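MgGH51 (Meripilus giganteus, PDB 6ZPV) probably releases terminal alpha-L-arabinofuranosyl residues from arabinose-containing polysaccharides by hydrolysis, as a fungal alpha-L-arabinofuranosidase of glycoside hydrolase family 51. Local coordinates at residues L82-P87 / V94-E99. Residues are numbered along the deposited sequence; the frame is centred on the assembly and turned at random.
Sequences LQFSVP and VGFTNE
Phe84 and Phe96 meet edge-to-face in the core of a beta-sandwich, where strand 80-85 of one antiparallel sheet faces strand 93-98 of the other. No hydrogen bond joins the two segments; apolar side chains fill the space between the sheets. The edge of Phe96, at CD2 and CE2, points at a face of Phe84 near CG and CD1, with ring centroids 5.5 Å apart and planes at 69°. Leu82 and Phe96 reach toward each other from opposing strands, and CD2 of Leu82 sits over the centre of the Phe96 ring, 3.8 Å from the centroid, a CH-pi contact suited to a branched aliphatic tip. Phe96 CG lies between the backbone N and the carbonyl carbon (chi1 46°), which sets one ring face under Leu82 and the CD2-CE2 edge against Phe84. Phe192 of strand 189-198 adds another edge-to-face partner. Phe84 instead has CG anti to N (chi1 165°), which carries its ring across to the opposing backbone. Gly95 suits its place by a very extended backbone conformation that residues with a CB seldom adopt. Beyond the rings, the compact Val86 and Val94 touch through their methyls, while Phe84 CE1 packs 3.5 Å from Gly95 CA.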
loop_
_atom_site.group_PDB
_atom_site.type_symbol
_atom_site.label_atom_id
_atom_site.label_comp_id
_atom_site.label_asym_id
_atom_site.label_seq_id
_atom_site.Cartn_x
_atom_site.Cartn_y
_atom_site.Cartn_z
ATOM N N LEU A 82 -29.385 -0.257 4.514
ATOM C CA LEU A 82 -29.686 -0.913 5.790
ATOM C C LEU A 82 -31.121 -0.516 6.168
ATOM O O LEU A 82 -31.385 0.659 6.440
ATOM C CB LEU A 82 -28.669 -0.506 6.835
ATOM C CG LEU A 82 -28.853 -1.107 8.202
ATOM C CD1 LEU A 82 -28.596 -2.615 8.175
ATOM C CD2 LEU A 82 -27.935 -0.422 9.211
ATOM N N GLN A 83 -31.985 -1.498 6.253
ATOM C CA GLN A 83 -33.347 -1.306 6.747
ATOM C C GLN A 83 -33.336 -1.591 8.263
ATOM O O GLN A 83 -33.057 -2.730 8.691
ATOM C CB GLN A 83 -34.297 -2.261 6.028
ATOM C CG GLN A 83 -35.724 -2.127 6.514
ATOM C CD GLN A 83 -36.565 -3.193 5.849
ATOM O OE1 GLN A 83 -37.229 -2.899 4.824
ATOM N NE2 GLN A 83 -36.437 -4.433 6.347
ATOM N N PHE A 84 -33.625 -0.556 9.027
ATOM C CA PHE A 84 -33.649 -0.542 10.503
ATOM C C PHE A 84 -35.072 -0.384 11.003
ATOM O O PHE A 84 -35.741 0.567 10.663
ATOM C CB PHE A 84 -32.783 0.619 11.001
ATOM C CG PHE A 84 -32.979 1.003 12.444
ATOM C CD1 PHE A 84 -32.608 0.154 13.479
ATOM C CD2 PHE A 84 -33.567 2.199 12.777
ATOM C CE1 PHE A 84 -32.794 0.524 14.799
ATOM C CE2 PHE A 84 -33.731 2.584 14.117
ATOM C CZ PHE A 84 -33.314 1.735 15.118
ATOM N N SER A 85 -35.531 -1.325 11.818
ATOM C CA SER A 85 -36.900 -1.258 12.374
ATOM C C SER A 85 -36.841 -1.423 13.897
ATOM O O SER A 85 -36.055 -2.252 14.404
ATOM C CB SER A 85 -37.788 -2.312 11.767
ATOM O OG SER A 85 -37.933 -2.094 10.367
ATOM N N VAL A 86 -37.682 -0.709 14.595
ATOM C CA VAL A 86 -37.836 -0.799 16.054
ATOM C C VAL A 86 -39.193 -1.476 16.318
ATOM O O VAL A 86 -40.224 -0.973 15.880
ATOM C CB VAL A 86 -37.817 0.581 16.715
ATOM C CG1 VAL A 86 -37.995 0.464 18.211
ATOM C CG2 VAL A 86 -36.541 1.341 16.352
ATOM N N PRO A 87 -39.223 -2.628 16.995
ATOM C CA PRO A 87 -40.507 -3.247 17.316
ATOM C C PRO A 87 -41.407 -2.328 18.124
ATOM O O PRO A 87 -40.973 -1.411 18.823
ATOM C CB PRO A 87 -40.091 -4.446 18.154
ATOM C CG PRO A 87 -38.717 -4.816 17.621
ATOM C CD PRO A 87 -38.080 -3.451 17.419
ATOM N N VAL A 94 -32.026 2.155 21.009
ATOM C CA VAL A 94 -32.270 1.086 19.998
ATOM C C VAL A 94 -31.544 1.530 18.741
ATOM O O VAL A 94 -31.647 2.714 18.376
ATOM C CB VAL A 94 -33.786 0.808 19.806
ATOM C CG1 VAL A 94 -33.999 -0.263 18.739
ATOM C CG2 VAL A 94 -34.499 0.419 21.120
ATOM N N GLY A 95 -30.847 0.648 18.039
ATOM C CA GLY A 95 -30.045 1.048 16.913
ATOM C C GLY A 95 -29.123 -0.041 16.512
ATOM O O GLY A 95 -29.526 -1.208 16.476
ATOM N N PHE A 96 -27.881 0.332 16.160
ATOM C CA PHE A 96 -26.950 -0.667 15.614
ATOM C C PHE A 96 -25.518 -0.132 15.783
ATOM O O PHE A 96 -25.297 1.063 15.937
ATOM C CB PHE A 96 -27.297 -0.994 14.160
ATOM C CG PHE A 96 -27.554 0.219 13.321
ATOM C CD1 PHE A 96 -26.536 0.879 12.642
ATOM C CD2 PHE A 96 -28.865 0.700 13.148
ATOM C CE1 PHE A 96 -26.812 1.988 11.887
ATOM C CE2 PHE A 96 -29.121 1.827 12.405
ATOM C CZ PHE A 96 -28.090 2.464 11.771
ATOM N N THR A 97 -24.577 -1.063 15.735
ATOM C CA THR A 97 -23.142 -0.811 15.786
ATOM C C THR A 97 -22.440 -1.289 14.513
ATOM O O THR A 97 -22.924 -2.203 13.849
ATOM C CB THR A 97 -22.482 -1.413 17.033
ATOM O OG1 THR A 97 -22.651 -2.827 16.987
ATOM C CG2 THR A 97 -23.007 -0.846 18.323
ATOM N N ASN A 98 -21.283 -0.678 14.294
ATOM C CA ASN A 98 -20.303 -1.184 13.322
ATOM C C ASN A 98 -19.017 -1.454 14.111
ATOM O O ASN A 98 -18.516 -0.532 14.792
ATOM C CB ASN A 98 -20.029 -0.173 12.194
ATOM C CG ASN A 98 -19.178 -0.740 11.073
ATOM O OD1 ASN A 98 -17.946 -0.851 11.240
ATOM N ND2 ASN A 98 -19.812 -1.066 9.961
ATOM N N GLU A 99 -18.478 -2.663 13.995
ATOM C CA GLU A 99 -17.312 -3.082 14.779
ATOM C C GLU A 99 -16.010 -2.580 14.168
ATOM O O GLU A 99 -14.929 -2.908 14.716
ATOM C CB GLU A 99 -17.302 -4.613 14.895
ATOM C CG GLU A 99 -17.025 -5.332 13.576
ATOM C CD GLU A 99 -17.044 -6.838 13.666
ATOM O OE1 GLU A 99 -15.953 -7.442 13.557
ATOM O OE2 GLU A 99 -18.101 -7.443 13.914
#